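Local structure of hydroquinone dioxygenase large subunit (Pseudomonas sp., 4ZXA) at residues 37-42 / 64-69; 48-53 / 87-92. The protein forms the large subunit of a two-subunit, iron(II)-dependent hydroquinone 1,2-dioxygenase, which probably uses molecular oxygen to open the aromatic ring of hydroquinone. All coordinates share one frame; numbering follows the deposited sequence.

Contact 1 of 2, residues 37-42 / 64-69; sequences FELSRD and DIFLRA
The backbone O of Asp42 is gripped by two nitrogens of Arg41, the residue that reaches across to Leu67. Arg41 NE lies 2.7 Å from Asp42 O, and Arg41 NH2 is 2.9 Å from that same Asp42 O. This is a side-on grip on a single acceptor, which lies close to the guanidinium plane while both nitrogens lie in the carbonyl plane; it fixes the rotation of the group. A bend along the side chain (chi3 -79°) carries the guanidinium on toward the carbonyl of the next residue. With its head held in this way, Arg41 NH1 rests 4.3 Å from Leu67 CD1, approaching the methyl obliquely. Arginine suits a buried strand end here because its planar head can serve backbone carbonyls while NH1 can still lie against an aliphatic methyl. One further bond from NH2, to Ala153 O, gives that nitrogen a second acceptor.

The second touch is purely apolar: Leu39 CD2 meets Phe66 CZ at 4.2 Å, the methyl coming to the ring edge near its plane. Phe66 carries its CG anti to the backbone N (chi1 -172°), which sends the ring from the helix toward the strand; the residue is long enough to help span the 11.1 Å between Phe66 CA and Leu39 CA. Helix 122-136 packs against both sides, with Trp136 touching Leu39 and Leu67, while Phe66 meets Phe85 edge-to-face and rests on Ala46 of strand 45-52. Thus strand 37-41, helix 63-75 and helix 122-136 close around one buried layer.

Contact 2 of 2, residues 48-53 / 87-92; sequences ITWPAK and HVIGTR
Ile48 and Ile89 make the tighter half of this contact, where two antiparallel sheets of the chain face each other. The end of Ile89, CD1, comes 3.9 Å from Ile48 CG2 and also lies 4.1 Å from Ile48 CB, so a single methyl is set against the branch point of its partner. In Ile48, CG2 stands anti to the backbone N and is thereby offered to the opposing strand. Beta-branched isoleucine suits both places: it is at ease in a strand, and its shape fills the space between the sheets, where the CA atoms of Ile48 and Ile89, nearest across the two segments, are 8.4 Å apart.

Trp50 widens the same patch. Its CG sits between the backbone N and the carbonyl carbon (chi1 69°), and the six-membered end of the indole extends toward the other strand. There Trp50 CZ3 approaches Ile89 CD1 obliquely at 4.3 Å, a looser touch than that of the isoleucines. Trp50 CH2 meets Val88 CG1 at 4.0 Å, the two side chains running at about a right angle.

Val88 marks the looser side: it lies just before strand 89-93, is partly open to solvent, and makes one touch with the indole tip, whereas Ile89 is buried and its CD1 touches both Ile48 and Trp50. The indole's polar atom is served elsewhere, NE1 bonding to Val114 O. What joins the two strands is therefore dispersion and the exclusion of water, which depend on matching shapes more than on exact directions.

Both contacts are buried and start from the same sheet, since strands 37-41 and 45-52 are antiparallel neighbours; Glu38 O and Thr49 N, 2.9 Å apart, are probably one of their hydrogen bonds. Leu39 and Phe37 pack beside Ile48 and Trp50, so the apolar parts of the two patches run together on one face of that sheet. Contact 1 covers this face with a helix, whereas contact 2 sets a second sheet against it. Their chemistry differs accordingly: contact 1 includes an arginine at a strand end whose guanidinium is held by backbone carbonyls, while contact 2 is apolar throughout and reaches partial exposure at Val88.

Contact 1 of 2, residues 37-42 / 64-69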
ATOM      1  N   PHE E  37       9.294  10.643  19.580  1.00 26.51           N
ATOM      2  CA  PHE E  37       8.918  10.483  18.173  1.00 28.22           C
ATOM      3  C   PHE E  37       8.913  11.826  17.462  1.00 25.73           C
ATOM      4  O   PHE E  37       8.490  12.828  18.017  1.00 30.49           O
ATOM      5  CB  PHE E  37       7.511   9.862  18.024  1.00 28.26           C
ATOM      6  CG  PHE E  37       7.442   8.403  18.343  1.00 22.72           C
ATOM      7  CD1 PHE E  37       7.867   7.464  17.435  1.00 24.90           C
ATOM      8  CD2 PHE E  37       6.933   7.968  19.550  1.00 24.02           C
ATOM      9  CE1 PHE E  37       7.800   6.111  17.724  1.00 22.31           C
ATOM     10  CE2 PHE E  37       6.869   6.625  19.842  1.00 25.70           C
ATOM     11  CZ  PHE E  37       7.305   5.697  18.923  1.00 23.44           C
ATOM     12  N   GLU E  38       9.344  11.834  16.212  1.00 27.38           N
ATOM     13  CA  GLU E  38       9.164  13.000  15.374  1.00 30.84           C
ATOM     14  C   GLU E  38       8.295  12.646  14.186  1.00 32.80           C
ATOM     15  O   GLU E  38       8.611  11.734  13.416  1.00 30.45           O
ATOM     16  CB  GLU E  38      10.502  13.523  14.871  1.00 33.83           C
ATOM     17  CG  GLU E  38      10.659  15.012  15.052  1.00 42.82           C
ATOM     18  CD  GLU E  38      11.181  15.707  13.817  1.00 51.74           C
ATOM     19  OE1 GLU E  38      11.067  15.134  12.705  1.00 53.24           O
ATOM     20  OE2 GLU E  38      11.708  16.833  13.962  1.00 61.16           O
ATOM     21  N   LEU E  39       7.199  13.377  14.041  1.00 28.82           N
ATOM     22  CA  LEU E  39       6.302  13.185  12.917  1.00 32.51           C
ATOM     23  C   LEU E  39       6.328  14.370  11.934  1.00 32.92           C
ATOM     24  O   LEU E  39       6.000  15.506  12.308  1.00 27.80           O
ATOM     25  CB  LEU E  39       4.881  12.944  13.429  1.00 30.53           C
ATOM     26  CG  LEU E  39       4.803  11.758  14.390  1.00 32.94           C
ATOM     27  CD1 LEU E  39       4.922  12.212  15.829  1.00 29.79           C
ATOM     28  CD2 LEU E  39       3.501  10.992  14.165  1.00 32.17           C
ATOM     29  N   SER E  40       6.712  14.100  10.685  1.00 26.26           N
ATOM     30  CA  SER E  40       6.673  15.120   9.641  1.00 25.83           C
ATOM     31  C   SER E  40       6.109  14.528   8.366  1.00 26.48           C
ATOM     32  O   SER E  40       6.072  13.311   8.214  1.00 29.20           O
ATOM     33  CB  SER E  40       8.072  15.648   9.359  1.00 28.51           C
ATOM     34  OG  SER E  40       8.841  14.661   8.700  1.00 28.56           O
ATOM     35  N   ARG E  41       5.694  15.384   7.443  1.00 29.71           N
ATOM     36  CA  ARG E  41       5.210  14.925   6.152  1.00 28.45           C
ATOM     37  C   ARG E  41       5.719  15.819   5.035  1.00 29.60           C
ATOM     38  O   ARG E  41       5.971  17.000   5.238  1.00 26.49           O
ATOM     39  CB  ARG E  41       3.681  14.875   6.134  1.00 25.54           C
ATOM     40  CG  ARG E  41       3.019  16.188   5.776  1.00 24.53           C
ATOM     41  CD  ARG E  41       1.697  15.969   5.070  1.00 27.07           C
ATOM     42  NE  ARG E  41       1.875  15.630   3.663  1.00 27.80           N
ATOM     43  CZ  ARG E  41       0.880  15.462   2.801  1.00 29.02           C
ATOM     44  NH1 ARG E  41      -0.373  15.598   3.195  1.00 22.20           N
ATOM     45  NH2 ARG E  41       1.140  15.156   1.541  1.00 29.99           N
ATOM     46  N   ASP E  42       5.873  15.244   3.850  1.00 30.98           N
ATOM     47  CA  ASP E  42       6.226  16.019   2.674  1.00 28.54           C
ATOM     48  C   ASP E  42       5.135  15.879   1.623  1.00 29.98           C
ATOM     49  O   ASP E  42       3.974  15.676   1.953  1.00 34.07           O
ATOM     50  CB  ASP E  42       7.587  15.598   2.115  1.00 32.75           C
ATOM     51  CG  ASP E  42       7.656  14.128   1.797  1.00 31.33           C
ATOM     52  OD1 ASP E  42       6.594  13.516   1.594  1.00 27.91           O
ATOM     53  OD2 ASP E  42       8.773  13.586   1.746  1.00 30.39           O
ATOM     54  N   ASP E  64      -1.671   9.526   2.079  1.00 19.62           N
ATOM     55  CA  ASP E  64      -3.077   9.147   2.124  1.00 25.02           C
ATOM     56  C   ASP E  64      -3.292   7.951   3.059  1.00 23.47           C
ATOM     57  O   ASP E  64      -4.173   7.987   3.906  1.00 28.68           O
ATOM     58  CB  ASP E  64      -3.679   8.914   0.733  1.00 22.75           C
ATOM     59  CG  ASP E  64      -2.939   7.855  -0.068  1.00 31.66           C
ATOM     60  OD1 ASP E  64      -1.814   7.468   0.324  1.00 23.57           O
ATOM     61  OD2 ASP E  64      -3.491   7.420  -1.113  1.00 38.80           O
ATOM     62  N   ILE E  65      -2.469   6.916   2.929  1.00 21.30           N
ATOM     63  CA  ILE E  65      -2.543   5.761   3.823  1.00 22.52           C
ATOM     64  C   ILE E  65      -2.422   6.199   5.284  1.00 25.37           C
ATOM     65  O   ILE E  65      -3.244   5.810   6.134  1.00 20.12           O
ATOM     66  CB  ILE E  65      -1.490   4.687   3.438  1.00 23.41           C
ATOM     67  CG1 ILE E  65      -1.820   4.141   2.044  1.00 22.64           C
ATOM     68  CG2 ILE E  65      -1.434   3.567   4.445  1.00 13.43           C
ATOM     69  CD1 ILE E  65      -0.860   3.093   1.560  1.00 20.02           C
ATOM     70  N   PHE E  66      -1.427   7.044   5.556  1.00 21.72           N
ATOM     71  CA  PHE E  66      -1.193   7.552   6.903  1.00 19.04           C
ATOM     72  C   PHE E  66      -2.387   8.300   7.465  1.00 23.73           C
ATOM     73  O   PHE E  66      -2.794   8.051   8.600  1.00 21.05           O
ATOM     74  CB  PHE E  66       0.019   8.477   6.945  1.00 23.53           C
ATOM     75  CG  PHE E  66       0.410   8.884   8.331  1.00 17.70           C
ATOM     76  CD1 PHE E  66      -0.089  10.046   8.896  1.00 19.69           C
ATOM     77  CD2 PHE E  66       1.278   8.099   9.074  1.00 17.53           C
ATOM     78  CE1 PHE E  66       0.273  10.429  10.192  1.00 21.19           C
ATOM     79  CE2 PHE E  66       1.654   8.473  10.373  1.00 19.71           C
ATOM     80  CZ  PHE E  66       1.153   9.639  10.927  1.00 20.00           C
ATOM     81  N   LEU E  67      -2.932   9.228   6.684  1.00 22.69           N
ATOM     82  CA  LEU E  67      -4.065  10.031   7.144  1.00 22.78           C
ATOM     83  C   LEU E  67      -5.328   9.209   7.388  1.00 22.39           C
ATOM     84  O   LEU E  67      -6.009   9.427   8.390  1.00 21.63           O
ATOM     85  CB  LEU E  67      -4.365  11.188   6.190  1.00 23.37           C
ATOM     86  CG  LEU E  67      -3.248  12.229   6.179  1.00 28.62           C
ATOM     87  CD1 LEU E  67      -3.404  13.143   4.988  1.00 22.26           C
ATOM     88  CD2 LEU E  67      -3.233  13.010   7.503  1.00 23.81           C
ATOM     89  N   ARG E  68      -5.649   8.271   6.498  1.00 20.13           N
ATOM     90  CA  ARG E  68      -6.832   7.443   6.720  1.00 21.42           C
ATOM     91  C   ARG E  68      -6.675   6.682   8.037  1.00 23.39           C
ATOM     92  O   ARG E  68      -7.627   6.570   8.831  1.00 25.70           O
ATOM     93  CB  ARG E  68      -7.057   6.457   5.571  1.00 25.08           C
ATOM     94  CG  ARG E  68      -7.255   7.097   4.210  1.00 23.65           C
ATOM     95  CD  ARG E  68      -7.745   6.078   3.179  1.00 23.41           C
ATOM     96  NE  ARG E  68      -7.595   6.588   1.818  1.00 28.94           N
ATOM     97  CZ  ARG E  68      -6.616   6.238   0.988  1.00 29.31           C
ATOM     98  NH1 ARG E  68      -5.696   5.350   1.363  1.00 26.07           N
ATOM     99  NH2 ARG E  68      -6.567   6.775  -0.223  1.00 28.12           N
ATOM    100  N   ALA E  69      -5.465   6.182   8.282  1.00 20.92           N
ATOM    101  CA  ALA E  69      -5.206   5.390   9.486  1.00 22.07           C
ATOM    102  C   ALA E  69      -5.356   6.225  10.741  1.00 21.84           C
ATOM    103  O   ALA E  69      -6.033   5.818  11.675  1.00 22.91           O
ATOM    104  CB  ALA E  69      -3.825   4.763   9.439  1.00 20.03           C
TER

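Contact 2 of 2, residues 48-53 / 87-92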
ATOM      1  N   ILE E  48       8.128   9.072  10.177  1.00 27.17           N
ATOM      2  CA  ILE E  48       8.217   8.918  11.620  1.00 27.12           C
ATOM      3  C   ILE E  48       9.638   8.591  11.982  1.00 26.61           C
ATOM      4  O   ILE E  48      10.207   7.670  11.418  1.00 32.33           O
ATOM      5  CB  ILE E  48       7.336   7.751  12.119  1.00 32.92           C
ATOM      6  CG1 ILE E  48       5.909   7.909  11.602  1.00 31.07           C
ATOM      7  CG2 ILE E  48       7.346   7.672  13.655  1.00 24.68           C
ATOM      8  CD1 ILE E  48       5.288   9.190  12.078  1.00 33.01           C
ATOM      9  N   THR E  49      10.212   9.330  12.928  1.00 28.89           N
ATOM     10  CA  THR E  49      11.532   8.986  13.440  1.00 28.98           C
ATOM     11  C   THR E  49      11.467   8.626  14.919  1.00 28.85           C
ATOM     12  O   THR E  49      10.534   9.017  15.618  1.00 29.40           O
ATOM     13  CB  THR E  49      12.573  10.114  13.227  1.00 32.55           C
ATOM     14  OG1 THR E  49      12.205  11.273  13.983  1.00 33.14           O
ATOM     15  CG2 THR E  49      12.685  10.476  11.759  1.00 27.08           C
ATOM     16  N   TRP E  50      12.459   7.876  15.386  1.00 26.48           N
ATOM     17  CA  TRP E  50      12.499   7.418  16.766  1.00 26.60           C
ATOM     18  C   TRP E  50      13.895   6.894  17.083  1.00 30.92           C
ATOM     19  O   TRP E  50      14.596   6.405  16.197  1.00 31.10           O
ATOM     20  CB  TRP E  50      11.462   6.311  17.002  1.00 23.66           C
ATOM     21  CG  TRP E  50      11.788   5.029  16.292  1.00 25.06           C
ATOM     22  CD1 TRP E  50      12.578   4.015  16.756  1.00 27.10           C
ATOM     23  CD2 TRP E  50      11.341   4.620  14.988  1.00 29.14           C
ATOM     24  NE1 TRP E  50      12.643   2.999  15.830  1.00 27.37           N
ATOM     25  CE2 TRP E  50      11.895   3.345  14.737  1.00 25.89           C
ATOM     26  CE3 TRP E  50      10.518   5.206  14.014  1.00 31.22           C
ATOM     27  CZ2 TRP E  50      11.663   2.648  13.550  1.00 26.05           C
ATOM     28  CZ3 TRP E  50      10.285   4.508  12.828  1.00 23.70           C
ATOM     29  CH2 TRP E  50      10.853   3.243  12.609  1.00 26.77           C
ATOM     30  N   PRO E  51      14.306   6.999  18.355  1.00 30.98           N
ATOM     31  CA  PRO E  51      15.618   6.516  18.800  1.00 33.95           C
ATOM     32  C   PRO E  51      15.661   4.996  18.928  1.00 36.84           C
ATOM     33  O   PRO E  51      14.692   4.401  19.413  1.00 33.34           O
ATOM     34  CB  PRO E  51      15.754   7.136  20.191  1.00 38.93           C
ATOM     35  CG  PRO E  51      14.340   7.313  20.653  1.00 31.57           C
ATOM     36  CD  PRO E  51      13.582   7.703  19.427  1.00 29.35           C
ATOM     37  N   ALA E  52      16.765   4.386  18.498  1.00 30.36           N
ATOM     38  CA  ALA E  52      16.987   2.955  18.689  1.00 31.69           C
ATOM     39  C   ALA E  52      18.467   2.569  18.519  1.00 41.59           C
ATOM     40  O   ALA E  52      19.046   2.713  17.437  1.00 40.02           O
ATOM     41  CB  ALA E  52      16.093   2.137  17.744  1.00 34.69           C
ATOM     42  N   LYS E  53      19.079   2.080  19.594  1.00 46.18           N
ATOM     43  CA  LYS E  53      20.501   1.731  19.586  1.00 45.51           C
ATOM     44  C   LYS E  53      21.394   2.897  19.144  1.00 48.18           C
ATOM     45  O   LYS E  53      22.264   2.741  18.284  1.00 46.41           O
ATOM     46  CB  LYS E  53      20.766   0.492  18.716  1.00 37.92           C
ATOM     47  CG  LYS E  53      19.933  -0.716  19.105  1.00 45.15           C
ATOM     48  CD  LYS E  53      20.512  -2.022  18.564  1.00 45.73           C
ATOM     49  CE  LYS E  53      21.205  -1.826  17.218  1.00 47.96           C
ATOM     50  NZ  LYS E  53      21.517  -3.128  16.539  1.00 44.21           N
ATOM     51  N   HIS E  87       2.935  -2.204   8.915  0.63 24.66           N
ATOM     52  CA  HIS E  87       3.660  -3.239   9.642  0.63 24.70           C
ATOM     53  C   HIS E  87       4.781  -2.710  10.539  0.63 25.58           C
ATOM     54  O   HIS E  87       5.508  -3.489  11.157  0.63 25.64           O
ATOM     55  CB  HIS E  87       4.171  -4.316   8.683  0.63 24.35           C
ATOM     56  CG  HIS E  87       3.076  -5.114   8.052  0.63 22.50           C
ATOM     57  ND1 HIS E  87       2.455  -4.733   6.883  0.63 22.54           N
ATOM     58  CD2 HIS E  87       2.476  -6.264   8.443  0.63 23.28           C
ATOM     59  CE1 HIS E  87       1.523  -5.618   6.575  0.63 23.93           C
ATOM     60  NE2 HIS E  87       1.518  -6.558   7.503  0.63 26.87           N
ATOM     61  N   VAL E  88       4.914  -1.391  10.614  1.00 24.99           N
ATOM     62  CA  VAL E  88       5.894  -0.789  11.508  1.00 21.73           C
ATOM     63  C   VAL E  88       5.244   0.054  12.602  1.00 25.31           C
ATOM     64  O   VAL E  88       5.596  -0.071  13.767  1.00 28.59           O
ATOM     65  CB  VAL E  88       6.902   0.067  10.719  1.00 24.24           C
ATOM     66  CG1 VAL E  88       7.867   0.758  11.654  1.00 22.62           C
ATOM     67  CG2 VAL E  88       7.645  -0.810   9.731  1.00 24.97           C
ATOM     68  N   ILE E  89       4.283   0.893  12.225  1.00 25.56           N
ATOM     69  CA  ILE E  89       3.746   1.916  13.113  1.00 23.89           C
ATOM     70  C   ILE E  89       2.354   1.599  13.643  1.00 23.04           C
ATOM     71  O   ILE E  89       1.476   1.199  12.892  1.00 28.18           O
ATOM     72  CB  ILE E  89       3.680   3.279  12.392  1.00 27.05           C
ATOM     73  CG1 ILE E  89       5.085   3.735  11.988  1.00 28.41           C
ATOM     74  CG2 ILE E  89       3.022   4.305  13.278  1.00 24.48           C
ATOM     75  CD1 ILE E  89       6.016   3.990  13.175  1.00 24.70           C
ATOM     76  N   GLY E  90       2.147   1.804  14.938  1.00 24.29           N
ATOM     77  CA  GLY E  90       0.880   1.457  15.548  1.00 21.75           C
ATOM     78  C   GLY E  90       0.696   1.937  16.976  1.00 25.75           C
ATOM     79  O   GLY E  90       1.621   2.447  17.611  1.00 29.55           O
ATOM     80  N   THR E  91      -0.523   1.783  17.480  1.00 22.01           N
ATOM     81  CA  THR E  91      -0.836   2.134  18.850  1.00 21.96           C
ATOM     82  C   THR E  91      -1.538   0.985  19.547  1.00 24.56           C
ATOM     83  O   THR E  91      -2.176   0.146  18.911  1.00 28.30           O
ATOM     84  CB  THR E  91      -1.698   3.393  18.927  1.00 18.58           C
ATOM     85  OG1 THR E  91      -2.805   3.267  18.045  1.00 18.68           O
ATOM     86  CG2 THR E  91      -0.898   4.598  18.503  1.00 22.80           C
ATOM     87  N   ARG E  92      -1.400   0.932  20.860  1.00 26.15           N
ATOM     88  CA  ARG E  92      -2.067  -0.090  21.639  1.00 25.22           C
ATOM     89  C   ARG E  92      -2.798   0.709  22.673  1.00 23.82           C
ATOM     90  O   ARG E  92      -2.184   1.480  23.393  1.00 27.27           O
ATOM     91  CB  ARG E  92      -1.042  -1.009  22.303  1.00 27.51           C
ATOM     92  CG  ARG E  92      -1.525  -2.434  22.544  1.00 31.90           C
ATOM     93  CD  ARG E  92      -2.713  -2.517  23.517  1.00 28.23           C
ATOM     94  NE  ARG E  92      -2.912  -3.896  23.974  1.00 30.30           N
ATOM     95  CZ  ARG E  92      -3.918  -4.309  24.744  1.00 28.55           C
ATOM     96  NH1 ARG E  92      -4.852  -3.459  25.142  1.00 25.62           N
ATOM     97  NH2 ARG E  92      -3.989  -5.580  25.109  1.00 24.88           N
TER